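Local coordinates for SLH domain-containing protein (Pseudoflavonifractor capillosus, PDB 4OJU) that is of unknown function but probably binds other proteins through its BspA-type leucine-rich repeats, and binds magnesium ions, at residues Gly81-Ala86 and Asn104-Ala109; Ile41-Thr46 and Pro74-Ser79; Lys115-Pro120 and Asn134-Val139; Gly35-Asp40 and Glu65-Gly70; Ser3-Thr8 and Thr15-Phe20. One frame throughout, in Å; residues are numbered along the deposited sequence.

Contact 1: Gly81-Ala86 and Asn104-Ala109; sequences GRLAFA and NELAFA
Phe85 and Phe108 hold equivalent places in two successive turns of the BspA-type leucine-rich repeat solenoid, where the loops 81-86 and 104-109 stack with nearly the same backbone turns. Inside, the packing is tight. The two rings lie near parallel (3°) but slid apart, centroids 5.1 Å apart, and Phe63 stacks on Phe85 to continue the row. Two backbone bonds tie the turns together: Leu83 N to Glu105 O at 3.1 Å and Phe85 N to Ala107 O at 2.8 Å. Leu83 lays CD2 on Leu106 CB (3.6 Å), the two leucines side by side.

The outer side is polar and looser. Arg82, with CG anti to the backbone N (chi1 174°), runs extended alongside Glu105, guanidinium and carboxylate planes 65° apart. Arg82 NH1 forms salt bridges with Glu60 of its own chain and Glu65 of a second subunit. A leucine at Arg82 would probably leave three carboxylates without their shared cation and loosen this subunit interface. Glu105 is also a known magnesium ligand, without its ion in this chain. Water 1 spans Arg82 NH2 and Glu105 OE2, and Arg82 NE meets the anti lone pair of that OE2 at 2.7 Å.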
# COMPACT_ATOMS: atom_id res chain seq x y z
N GLY A 81 15.15 6.68 13.18
CA GLY A 81 14.56 7.91 12.68
C GLY A 81 13.78 7.78 11.39
O GLY A 81 13.81 6.75 10.71
N ARG A 82 13.11 8.87 11.05
CA ARG A 82 12.29 8.99 9.85
C ARG A 82 13.12 8.72 8.59
O ARG A 82 14.20 9.27 8.44
CB ARG A 82 11.68 10.40 9.82
CG ARG A 82 10.91 10.71 8.55
CD ARG A 82 10.30 12.11 8.60
NE ARG A 82 9.60 12.39 7.35
CZ ARG A 82 10.14 13.03 6.32
NH1 ARG A 82 11.38 13.50 6.40
NH2 ARG A 82 9.44 13.22 5.20
N LEU A 83 12.63 7.84 7.69
CA LEU A 83 13.32 7.52 6.43
C LEU A 83 14.78 7.07 6.64
O LEU A 83 15.57 7.18 5.72
CB LEU A 83 13.29 8.76 5.48
CG LEU A 83 11.93 9.17 4.96
CD1 LEU A 83 11.96 10.55 4.35
CD2 LEU A 83 11.45 8.20 3.90
N ALA A 84 15.15 6.54 7.82
CA ALA A 84 16.55 6.17 8.11
C ALA A 84 17.12 5.22 7.07
O ALA A 84 18.26 5.39 6.65
CB ALA A 84 16.66 5.55 9.50
N PHE A 85 16.33 4.21 6.64
CA PHE A 85 16.79 3.24 5.64
C PHE A 85 15.92 3.27 4.38
O PHE A 85 15.85 2.27 3.67
CB PHE A 85 16.77 1.83 6.24
CG PHE A 85 17.71 1.66 7.40
CD1 PHE A 85 19.04 1.34 7.20
CD2 PHE A 85 17.25 1.83 8.70
CE1 PHE A 85 19.90 1.18 8.28
CE2 PHE A 85 18.11 1.65 9.79
CZ PHE A 85 19.44 1.37 9.57
N ALA A 86 15.29 4.39 4.10
CA ALA A 86 14.40 4.43 2.96
C ALA A 86 15.12 4.40 1.62
O ALA A 86 16.24 4.91 1.51
CB ALA A 86 13.54 5.67 3.04
N ASN A 104 10.40 5.06 13.62
CA ASN A 104 9.74 6.26 13.11
C ASN A 104 9.24 6.09 11.71
O ASN A 104 9.55 5.12 11.03
CB ASN A 104 10.63 7.48 13.21
CG ASN A 104 10.64 8.03 14.61
OD1 ASN A 104 9.77 8.79 15.00
ND2 ASN A 104 11.55 7.57 15.41
N GLU A 105 8.44 7.05 11.29
CA GLU A 105 7.74 7.02 10.03
C GLU A 105 8.66 6.72 8.85
O GLU A 105 9.75 7.30 8.71
CB GLU A 105 6.95 8.32 9.84
CG GLU A 105 7.39 9.27 8.74
CD GLU A 105 6.59 10.56 8.67
OE1 GLU A 105 5.47 10.62 9.21
OE2 GLU A 105 7.11 11.53 8.07
N LEU A 106 8.23 5.77 8.01
CA LEU A 106 8.88 5.43 6.75
C LEU A 106 10.36 5.01 6.91
O LEU A 106 11.13 5.12 5.95
CB LEU A 106 8.77 6.65 5.80
CG LEU A 106 7.37 7.20 5.52
CD1 LEU A 106 7.46 8.53 4.75
CD2 LEU A 106 6.58 6.21 4.72
N ALA A 107 10.76 4.52 8.09
CA ALA A 107 12.16 4.13 8.36
C ALA A 107 12.67 3.06 7.39
O ALA A 107 13.84 3.07 7.03
CB ALA A 107 12.29 3.64 9.80
N PHE A 108 11.78 2.16 6.92
CA PHE A 108 12.17 1.13 5.95
C PHE A 108 11.28 1.26 4.72
O PHE A 108 10.82 0.26 4.15
CB PHE A 108 12.07 -0.29 6.58
CG PHE A 108 13.05 -0.49 7.70
CD1 PHE A 108 14.37 -0.85 7.43
CD2 PHE A 108 12.68 -0.27 9.02
CE1 PHE A 108 15.29 -1.02 8.47
CE2 PHE A 108 13.61 -0.42 10.06
CZ PHE A 108 14.91 -0.77 9.77
N ALA A 109 11.00 2.50 4.31
CA ALA A 109 10.10 2.76 3.19
C ALA A 109 10.73 2.52 1.83
O ALA A 109 11.92 2.79 1.64
CB ALA A 109 9.58 4.19 3.25
O HOH W 1 6.66 12.59 5.81

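Contact 2: Ile41-Thr46 and Pro74-Ser79; sequences IPASVT and PDSVIS. With EDO (1,2-ethanediol), chain G.
The type I beta turn that starts at Pro74, between strands 70-72 and 79-80 of the leucine-rich repeat solenoid, packs on Ile41-Ala43, the loop that leads into strand 44-46. The turn is closed by Val77 N bonding to Pro74 O at 3.0 Å, and the proline ring is the part of it that presses on 41-43. CD of Pro74 sits 3.6 Å from Ile41 CB, and the Ile41 side chain crosses the ring at about a right angle. The branch beside the ring is Ile41 CG2, which is anti to the backbone N because CG1 takes the position beside that N (chi1 -61°). Pro74 CG lies against the backbone, 3.4 Å from Ile41 O, while Pro74 CB meets Ala43 CB at 3.8 Å. Contact between the segments is thus mainly apolar and small in area.

Ile41 packs on Ile58, Phe63 and Tyr14; Pro42, whose CB points away from Pro74, packs on Tyr14 and Phe16 of strand 14-19. Strand 52-58 serves both segments: Val55 pairs through its backbone with Ala43 and accepts a hydrogen bond from Ser76 OG. Farther along strand 44-46, a molecule of 1,2-ethanediol, probably from the crystallisation liquor, gives a hydrogen bond from its O1 to Ser44 OG and shares another with Thr46 OG1. At the turn, the chi1 of 59° swings Ser76 OG over toward the first segment, 3.1 Å from Ala43 O.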
# COMPACT_ATOMS: atom_id res chain seq x y z
N ILE A 41 26.62 -1.63 12.33
CA ILE A 41 26.66 -0.34 13.04
C ILE A 41 27.28 -0.49 14.42
O ILE A 41 26.83 -1.33 15.20
CB ILE A 41 25.23 0.29 13.12
CG1 ILE A 41 24.64 0.57 11.72
CG2 ILE A 41 25.24 1.55 14.00
CD1 ILE A 41 23.10 0.92 11.71
N PRO A 42 28.30 0.34 14.77
CA PRO A 42 28.91 0.21 16.12
C PRO A 42 27.92 0.63 17.21
O PRO A 42 27.10 1.53 17.00
CB PRO A 42 30.13 1.13 16.07
CG PRO A 42 29.95 1.99 14.89
CD PRO A 42 28.96 1.38 13.96
N ALA A 43 28.00 -0.04 18.36
CA ALA A 43 27.15 0.24 19.53
C ALA A 43 27.64 1.48 20.28
O ALA A 43 26.90 2.04 21.09
CB ALA A 43 27.16 -0.96 20.47
N SER A 44 28.89 1.88 20.06
CA SER A 44 29.44 3.05 20.72
C SER A 44 30.43 3.79 19.81
O SER A 44 30.90 3.24 18.82
CB SER A 44 30.12 2.67 22.04
OG SER A 44 31.31 1.95 21.82
N VAL A 45 30.70 5.05 20.14
CA VAL A 45 31.63 5.90 19.39
C VAL A 45 32.51 6.64 20.41
O VAL A 45 32.04 6.99 21.50
CB VAL A 45 30.88 6.84 18.39
CG1 VAL A 45 29.86 7.71 19.09
CG2 VAL A 45 31.85 7.69 17.58
N THR A 46 33.80 6.79 20.09
CA THR A 46 34.79 7.43 20.96
C THR A 46 35.13 8.81 20.40
O THR A 46 35.41 8.93 19.20
CB THR A 46 36.02 6.52 21.04
OG1 THR A 46 35.62 5.25 21.54
CG2 THR A 46 37.14 7.08 21.91
N PRO A 74 22.64 -2.10 16.48
CA PRO A 74 23.08 -2.69 17.76
C PRO A 74 22.13 -2.41 18.91
O PRO A 74 21.31 -1.49 18.81
CB PRO A 74 24.44 -2.03 17.98
CG PRO A 74 24.30 -0.70 17.32
CD PRO A 74 23.52 -1.00 16.06
N ASP A 75 22.27 -3.22 20.01
CA ASP A 75 21.42 -3.18 21.21
C ASP A 75 21.47 -1.84 21.95
O ASP A 75 20.71 -1.62 22.90
CB ASP A 75 21.77 -4.34 22.17
CG ASP A 75 23.21 -4.39 22.69
OD1 ASP A 75 23.87 -3.32 22.70
OD2 ASP A 75 23.66 -5.48 23.11
N SER A 76 22.34 -0.92 21.52
CA SER A 76 22.43 0.41 22.14
C SER A 76 21.30 1.34 21.57
O SER A 76 20.94 2.33 22.20
CB SER A 76 23.79 1.01 21.86
OG SER A 76 23.98 1.09 20.45
N VAL A 77 20.75 1.02 20.40
CA VAL A 77 19.77 1.87 19.70
C VAL A 77 18.37 1.77 20.32
O VAL A 77 17.81 0.67 20.46
CB VAL A 77 19.76 1.55 18.18
CG1 VAL A 77 18.65 2.31 17.44
CG2 VAL A 77 21.12 1.86 17.55
N ILE A 78 17.80 2.94 20.63
CA ILE A 78 16.46 3.10 21.22
C ILE A 78 15.45 3.49 20.12
O ILE A 78 14.29 3.11 20.19
CB ILE A 78 16.50 4.17 22.35
CG1 ILE A 78 17.52 3.81 23.46
CG2 ILE A 78 15.11 4.48 22.95
CD1 ILE A 78 17.43 2.42 24.04
N SER A 79 15.90 4.27 19.13
CA SER A 79 14.99 4.72 18.08
C SER A 79 15.65 4.77 16.71
O SER A 79 16.84 5.07 16.58
CB SER A 79 14.40 6.08 18.45
OG SER A 79 15.22 7.18 18.12
C1 EDO G . 34.34 2.16 20.50
O1 EDO G . 33.58 3.34 20.68
C2 EDO G . 35.10 2.24 19.16
O2 EDO G . 35.93 3.39 19.17

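Contact 3: Lys115-Pro120 and Asn134-Val139; sequences KEITIP and NALDTV. With EDO (1,2-ethanediol), chain F.
Ile119 and Val139 make the tight point between two parallel strands, 116-119 and 138-141, toward the C-terminal end of this chain's leucine-rich repeat solenoid. Ile119 CG1 presses on Val139 CG1 at 3.5 Å, closer than usual for two carbons. Val139 has CG1 anti to the backbone N (chi1 173°), which sends that branch to Ile119 and leaves CG2 for Ile117. There the two side chains lie side by side, Ile117 CG2 to Val139 CG2 at 4.2 Å. Leu136 enters from the preceding loop and, in one of its two conformers, brings CD1 against Glu116 CA. At the outer end the aliphatic part of Lys115 covers Ala135, with CG 3.8 Å from CB.

The next shell is backbone. Ile117 and Val139 form a parallel bridge, their CA atoms 5.4 Å apart, and Tyr140 continues the pairing through backbone bonds to Ile117 and Ile119. The pairing is imperfect at its start: Ile117 N, Thr138 N and Thr138 O are buried with no partner in the model. Leu136 centres an inverse gamma turn that leads the second segment into its strand.

Beyond the pair, Val139 joins an antiparallel strand of a third subunit, so the sheet runs across the interface, and Met126 of that subunit packs on its side chain. Asp137 is a known magnesium ligand of this protein; here a magnesium ion lies about 4 Å from its side chain, too far for direct coordination. On the Lys115 side, a 1,2-ethanediol molecule, probably from the crystallisation liquor, bonds through O1 to Lys115 O at 3.2 Å.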
# COMPACT_ATOMS: atom_id res chain seq x y z
N LYS A 115 11.88 -8.47 2.28
CA LYS A 115 10.71 -9.38 2.25
C LYS A 115 10.15 -9.70 3.64
O LYS A 115 8.99 -10.08 3.77
CB LYS A 115 11.09 -10.70 1.56
CG LYS A 115 11.52 -10.53 0.11
CD LYS A 115 11.82 -11.89 -0.51
CE LYS A 115 12.50 -11.78 -1.84
NZ LYS A 115 12.51 -13.09 -2.55
N GLU A 116 10.99 -9.58 4.66
CA GLU A 116 10.60 -9.89 6.03
C GLU A 116 11.38 -9.03 7.00
O GLU A 116 12.46 -8.55 6.68
CB GLU A 116 10.81 -11.39 6.35
CG GLU A 116 12.26 -11.85 6.32
CD GLU A 116 12.51 -13.21 6.96
OE1 GLU A 116 12.01 -14.22 6.42
OE2 GLU A 116 13.24 -13.26 7.98
N ILE A 117 10.83 -8.88 8.20
CA ILE A 117 11.51 -8.18 9.28
C ILE A 117 11.04 -8.82 10.60
O ILE A 117 9.89 -9.28 10.72
CB ILE A 117 11.31 -6.64 9.21
CG1 ILE A 117 12.39 -5.90 10.05
CG2 ILE A 117 9.86 -6.21 9.59
CD1 ILE A 117 12.63 -4.43 9.76
N THR A 118 11.96 -8.88 11.56
CA THR A 118 11.67 -9.39 12.89
C THR A 118 11.71 -8.21 13.84
O THR A 118 12.72 -7.54 13.94
CB THR A 118 12.62 -10.51 13.29
OG1 THR A 118 12.41 -11.57 12.37
CG2 THR A 118 12.36 -11.02 14.71
N ILE A 119 10.61 -7.99 14.55
CA ILE A 119 10.48 -6.89 15.49
C ILE A 119 10.83 -7.37 16.89
O ILE A 119 10.18 -8.29 17.41
CB ILE A 119 9.05 -6.28 15.42
CG1 ILE A 119 8.64 -5.85 14.00
CG2 ILE A 119 8.83 -5.16 16.43
CD1 ILE A 119 9.52 -4.78 13.26
N PRO A 120 11.80 -6.72 17.55
CA PRO A 120 12.14 -7.10 18.93
C PRO A 120 10.98 -6.90 19.90
O PRO A 120 10.12 -6.03 19.67
CB PRO A 120 13.28 -6.14 19.27
CG PRO A 120 13.85 -5.77 17.96
CD PRO A 120 12.68 -5.64 17.07
N ASN A 134 7.34 -3.01 -1.41
CA ASN A 134 6.61 -3.98 -2.23
C ASN A 134 6.52 -5.39 -1.61
O ASN A 134 5.41 -5.88 -1.36
CB ASN A 134 7.22 -4.06 -3.67
CG ASN A 134 7.15 -2.78 -4.51
OD1 ASN A 134 6.64 -1.73 -4.10
ND2 ASN A 134 7.61 -2.85 -5.77
N ALA A 135 7.67 -6.03 -1.32
CA ALA A 135 7.69 -7.41 -0.85
C ALA A 135 7.56 -7.61 0.66
O ALA A 135 7.57 -8.76 1.10
CB ALA A 135 8.96 -8.08 -1.34
N LEU A 136 7.47 -6.53 1.44
CA LEU A 136 7.40 -6.63 2.89
C LEU A 136 5.99 -7.01 3.34
O LEU A 136 5.21 -6.17 3.79
CB LEU A 136 7.88 -5.35 3.56
CG LEU A 136 8.25 -5.42 5.04
CD1 LEU A 136 8.72 -6.81 5.49
CD2 LEU A 136 9.29 -4.44 5.32
N ASP A 137 5.70 -8.29 3.23
CA ASP A 137 4.41 -8.86 3.60
C ASP A 137 4.32 -9.14 5.06
O ASP A 137 3.43 -8.62 5.74
CB ASP A 137 4.20 -10.19 2.85
CG ASP A 137 3.56 -10.09 1.50
OD1 ASP A 137 3.41 -8.95 1.00
OD2 ASP A 137 3.18 -11.13 0.95
N THR A 138 5.24 -10.00 5.53
CA THR A 138 5.29 -10.61 6.84
C THR A 138 6.15 -9.91 7.87
O THR A 138 7.31 -9.59 7.63
CB THR A 138 5.83 -12.04 6.65
OG1 THR A 138 5.07 -12.67 5.62
CG2 THR A 138 5.77 -12.85 7.92
N VAL A 139 5.60 -9.79 9.08
CA VAL A 139 6.31 -9.24 10.20
C VAL A 139 6.36 -10.33 11.26
O VAL A 139 5.32 -10.88 11.64
CB VAL A 139 5.63 -7.91 10.69
CG1 VAL A 139 6.27 -7.42 11.98
CG2 VAL A 139 5.71 -6.81 9.62
C1 EDO F . 8.31 -13.44 1.62
O1 EDO F . 7.99 -13.05 2.94
C2 EDO F . 7.48 -14.68 1.22
O2 EDO F . 6.11 -14.38 1.38

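Contact 4: Gly35-Asp40 and Glu65-Gly70; sequences GSTYAD and ETNITG. With EDO (1,2-ethanediol), chain E.
Thr37 and Thr69 both hold OG1 between the backbone N and the carbonyl carbon (chi1 64° and 52°), and this turns their hydroxyls to each other at the start of a parallel beta pairing in the repeat solenoid. The OG1 atoms of Thr37 and Thr69 share a hydrogen bond of 2.7 Å, in which either could be the donor. The backbones are joined beside it: Thr69 N bonds to Thr37 O at 2.8 Å, and Ala39 N to Gly70 O at 2.9 Å. Both donors are tilted about 30° from the carbonyl plane.

Tyr38 and Gly70 form the bridge itself. The tyrosine ring lies with one face over the glycine backbone, Tyr38 CD2 3.6 Å from Gly70 CA, where a side chain on Gly70 would collide with the ring. Its hydroxyl reaches on to Thr72 OG1 in strand 70-72. On the inner side Ala39 CB meets Ile68 CG2 at 4.2 Å, and Ile68 goes on to pack against Tyr29. Before the strand, Ser36 makes an ST turn, its OG accepting from Tyr38 N. Water 2 joins the loops by donating to Ser36 O and, at 2.7 Å, to Asn67 OD1.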
# COMPACT_ATOMS: atom_id res chain seq x y z
N GLY A 35 33.63 -0.61 3.60
CA GLY A 35 34.41 -1.79 3.24
C GLY A 35 33.58 -2.88 2.58
O GLY A 35 34.11 -3.71 1.85
N SER A 36 32.26 -2.86 2.83
CA SER A 36 31.30 -3.81 2.27
C SER A 36 29.89 -3.22 2.30
O SER A 36 29.69 -2.14 2.87
CB SER A 36 31.33 -5.14 3.04
OG SER A 36 30.54 -5.11 4.21
N THR A 37 28.93 -3.93 1.71
CA THR A 37 27.52 -3.48 1.68
C THR A 37 26.77 -3.93 2.94
O THR A 37 25.57 -3.69 3.05
CB THR A 37 26.84 -3.95 0.39
OG1 THR A 37 26.80 -5.37 0.40
CG2 THR A 37 27.52 -3.41 -0.87
N TYR A 38 27.44 -4.62 3.87
CA TYR A 38 26.80 -4.97 5.14
C TYR A 38 27.18 -3.90 6.16
O TYR A 38 28.36 -3.67 6.40
CB TYR A 38 27.18 -6.39 5.65
CG TYR A 38 26.27 -6.83 6.77
CD1 TYR A 38 26.49 -6.40 8.08
CD2 TYR A 38 25.12 -7.57 6.51
CE1 TYR A 38 25.60 -6.74 9.11
CE2 TYR A 38 24.23 -7.90 7.52
CZ TYR A 38 24.48 -7.49 8.82
OH TYR A 38 23.61 -7.83 9.83
N ALA A 39 26.18 -3.20 6.70
CA ALA A 39 26.41 -2.14 7.69
C ALA A 39 26.32 -2.69 9.10
O ALA A 39 25.22 -2.89 9.61
CB ALA A 39 25.42 -1.00 7.49
N ASP A 40 27.48 -3.00 9.70
CA ASP A 40 27.53 -3.50 11.08
C ASP A 40 27.72 -2.26 11.93
O ASP A 40 28.85 -1.80 12.11
CB ASP A 40 28.66 -4.55 11.23
CG ASP A 40 28.65 -5.33 12.54
OD1 ASP A 40 27.63 -5.29 13.26
OD2 ASP A 40 29.66 -6.01 12.82
N GLU A 65 18.74 5.92 0.33
CA GLU A 65 19.21 5.62 -1.02
C GLU A 65 20.65 5.07 -1.05
O GLU A 65 21.40 5.42 -1.97
CB GLU A 65 19.12 6.87 -1.93
CG GLU A 65 17.71 7.35 -2.23
CD GLU A 65 17.51 8.85 -2.43
OE1 GLU A 65 18.53 9.56 -2.63
OE2 GLU A 65 16.35 9.30 -2.39
N THR A 66 21.05 4.25 -0.07
CA THR A 66 22.41 3.67 -0.08
C THR A 66 22.34 2.26 -0.66
O THR A 66 21.25 1.73 -0.87
CB THR A 66 23.11 3.74 1.28
OG1 THR A 66 22.33 3.02 2.23
CG2 THR A 66 23.36 5.16 1.75
N ASN A 67 23.51 1.66 -0.91
CA ASN A 67 23.62 0.35 -1.57
C ASN A 67 23.67 -0.81 -0.57
O ASN A 67 24.06 -1.92 -0.94
CB ASN A 67 24.91 0.35 -2.43
CG ASN A 67 26.19 0.44 -1.61
OD1 ASN A 67 26.19 0.63 -0.38
ND2 ASN A 67 27.33 0.32 -2.26
N ILE A 68 23.37 -0.55 0.71
CA ILE A 68 23.49 -1.60 1.72
C ILE A 68 22.60 -2.81 1.40
O ILE A 68 21.49 -2.65 0.90
CB ILE A 68 23.25 -1.09 3.16
CG1 ILE A 68 21.83 -0.52 3.37
CG2 ILE A 68 24.35 -0.08 3.57
CD1 ILE A 68 21.41 -0.37 4.91
N THR A 69 23.12 -4.01 1.67
CA THR A 69 22.41 -5.27 1.46
C THR A 69 21.90 -5.82 2.79
O THR A 69 20.96 -6.60 2.83
CB THR A 69 23.31 -6.29 0.76
OG1 THR A 69 24.54 -6.39 1.49
CG2 THR A 69 23.58 -5.93 -0.71
N GLY A 70 22.55 -5.42 3.86
CA GLY A 70 22.21 -5.86 5.20
C GLY A 70 22.63 -4.86 6.25
O GLY A 70 23.50 -4.02 6.01
C1 EDO E . 30.78 -4.04 16.28
O1 EDO E . 29.40 -4.12 15.94
C2 EDO E . 31.56 -3.35 15.14
O2 EDO E . 30.82 -2.24 14.69
O HOH W 2 27.99 -0.05 1.53

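Contact 5: Ser3-Thr8 and Thr15-Phe20; sequences SVVEST and TFEIWF
Strands 5-8 and 15-19 run antiparallel at 148° in the N-terminal hairpin, and a classic beta bulge sets Glu6 and Ser7 together opposite Ile18. Ile18 O is gripped twice, by Glu6 N at 2.7 Å and Ser7 N at 3.2 Å, while Ile18 N returns a nearly straight bond to Ser7 O at 2.8 Å. Beyond the bulge, Phe20 N bonds to Val4 O.

Two aromatic rings receive aliphatic groups over a face. Val5 CG2 stands 3.8 Å from the centroid of the six-membered ring of Trp19, a CH-pi contact, and Glu17 CB also lies over that face of the indole, offset toward the rim. Glu6 CB stands 3.7 Å from the Phe20 centroid, and the anti chi1 (-177°) carries CG on over the same face to CE1, while Val4 CG1 comes to that ring's edge. A serine in place of Trp19 would probably uncover Val5 CG2 and leave Thr25 OG1 without the indole N-H. Two waters bridge the strands: water 3 donates to Glu6 OE1 and Trp19 O, and water 4 lies between Thr8 OG1 and Glu17 OE2.

Strand 14-19 continues the sheet into strand 24-29, to which Trp19 NE1 bonds through Thr25. From the inner side Phe16 and Ile18 reach Val45 of strand 44-46, and Phe16 also packs on Val55 and Ile18 on Tyr53 of strand 52-58.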
# COMPACT_ATOMS: atom_id res chain seq x y z
N SER A 3 18.58 18.62 23.31
CA SER A 3 20.01 18.76 23.61
C SER A 3 20.71 19.57 22.49
O SER A 3 20.04 20.11 21.62
CB SER A 3 20.65 17.38 23.80
OG SER A 3 21.97 17.47 24.32
N VAL A 4 22.06 19.65 22.53
CA VAL A 4 22.93 20.35 21.57
C VAL A 4 24.08 19.39 21.21
O VAL A 4 24.46 18.57 22.04
CB VAL A 4 23.40 21.70 22.20
CG1 VAL A 4 24.77 22.16 21.70
CG2 VAL A 4 22.36 22.78 21.98
N VAL A 5 24.60 19.46 19.96
CA VAL A 5 25.72 18.63 19.51
C VAL A 5 27.02 19.09 20.22
O VAL A 5 27.37 20.26 20.15
CB VAL A 5 25.90 18.62 17.97
CG1 VAL A 5 27.14 17.80 17.57
CG2 VAL A 5 24.66 18.07 17.26
N GLU A 6 27.70 18.17 20.89
CA GLU A 6 28.99 18.45 21.53
C GLU A 6 30.10 18.27 20.51
O GLU A 6 30.97 19.12 20.43
CB GLU A 6 29.24 17.56 22.74
CG GLU A 6 30.54 17.89 23.46
CD GLU A 6 30.85 17.02 24.66
OE1 GLU A 6 30.49 15.82 24.63
OE2 GLU A 6 31.48 17.52 25.62
N SER A 7 30.10 17.15 19.77
CA SER A 7 31.12 16.91 18.74
C SER A 7 30.61 15.97 17.65
O SER A 7 29.62 15.27 17.82
CB SER A 7 32.43 16.38 19.35
OG SER A 7 32.28 15.14 20.01
N THR A 8 31.29 16.01 16.51
CA THR A 8 30.97 15.17 15.35
C THR A 8 32.16 14.25 15.14
O THR A 8 33.31 14.71 15.12
CB THR A 8 30.65 16.03 14.13
OG1 THR A 8 29.60 16.94 14.50
CG2 THR A 8 30.21 15.20 12.93
N THR A 15 29.05 8.73 10.19
CA THR A 15 29.16 10.03 10.85
C THR A 15 28.28 9.99 12.08
O THR A 15 27.12 9.61 11.97
CB THR A 15 28.74 11.21 9.94
OG1 THR A 15 29.39 11.12 8.69
CG2 THR A 15 29.00 12.57 10.61
N PHE A 16 28.81 10.40 13.24
CA PHE A 16 28.03 10.46 14.46
C PHE A 16 28.04 11.84 15.04
O PHE A 16 29.08 12.51 15.03
CB PHE A 16 28.60 9.52 15.54
CG PHE A 16 28.62 8.07 15.18
CD1 PHE A 16 27.51 7.26 15.41
CD2 PHE A 16 29.75 7.50 14.61
CE1 PHE A 16 27.53 5.91 15.05
CE2 PHE A 16 29.78 6.16 14.28
CZ PHE A 16 28.66 5.36 14.50
N GLU A 17 26.89 12.23 15.63
CA GLU A 17 26.83 13.45 16.40
C GLU A 17 26.69 13.03 17.85
O GLU A 17 25.82 12.20 18.17
CB GLU A 17 25.69 14.36 15.97
CG GLU A 17 26.03 15.12 14.70
CD GLU A 17 24.93 16.00 14.16
OE1 GLU A 17 23.76 15.83 14.58
OE2 GLU A 17 25.22 16.84 13.28
N ILE A 18 27.61 13.49 18.69
CA ILE A 18 27.59 13.21 20.13
C ILE A 18 26.93 14.42 20.77
O ILE A 18 27.41 15.54 20.58
CB ILE A 18 29.02 12.93 20.68
CG1 ILE A 18 29.59 11.64 20.04
CG2 ILE A 18 29.02 12.85 22.21
CD1 ILE A 18 31.12 11.54 20.16
N TRP A 19 25.85 14.18 21.53
CA TRP A 19 25.04 15.20 22.20
C TRP A 19 25.51 15.45 23.61
O TRP A 19 26.11 14.56 24.21
CB TRP A 19 23.58 14.71 22.22
CG TRP A 19 23.05 14.44 20.86
CD1 TRP A 19 23.03 13.24 20.20
CD2 TRP A 19 22.49 15.40 19.97
NE1 TRP A 19 22.51 13.41 18.94
CE2 TRP A 19 22.18 14.73 18.77
CE3 TRP A 19 22.22 16.77 20.07
CZ2 TRP A 19 21.58 15.38 17.68
CZ3 TRP A 19 21.60 17.41 19.00
CH2 TRP A 19 21.29 16.72 17.82
N PHE A 20 25.21 16.63 24.18
CA PHE A 20 25.56 16.93 25.55
C PHE A 20 24.81 16.02 26.57
O PHE A 20 25.27 15.90 27.70
CB PHE A 20 25.33 18.41 25.85
CG PHE A 20 26.50 19.26 25.40
CD1 PHE A 20 27.70 19.25 26.09
CD2 PHE A 20 26.39 20.06 24.26
CE1 PHE A 20 28.78 20.04 25.66
CE2 PHE A 20 27.47 20.85 23.84
CZ PHE A 20 28.66 20.82 24.53
O HOH W 3 28.42 14.48 25.77
O HOH W 4 27.55 17.62 12.84

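Contact 1 is the buried contact, within the stacked turns of the solenoid, with rings inside and a charged outer margin. Contacts 3 and 4 are partly buried strand pairings: contact 4 is rich in hydrogen bonds, whereas contact 3 rests largely on branched aliphatic side chains. Contacts 1 and 3 both meet other subunits, contact 1 through charge and contact 3 by extending its sheet. Contact 2, a small surface contact through a proline, and contact 5, the partly exposed hairpin, reach the same mixed sheet, where Phe16 meets Pro42 and Val45. Contacts 2 and 4 adjoin through strands 38-40 and 44-46. Phe85 touches Ile41 and Ile68, and Phe108 reaches Ile117. Contacts 3 and 5 lie farthest apart, centres about 32 Å.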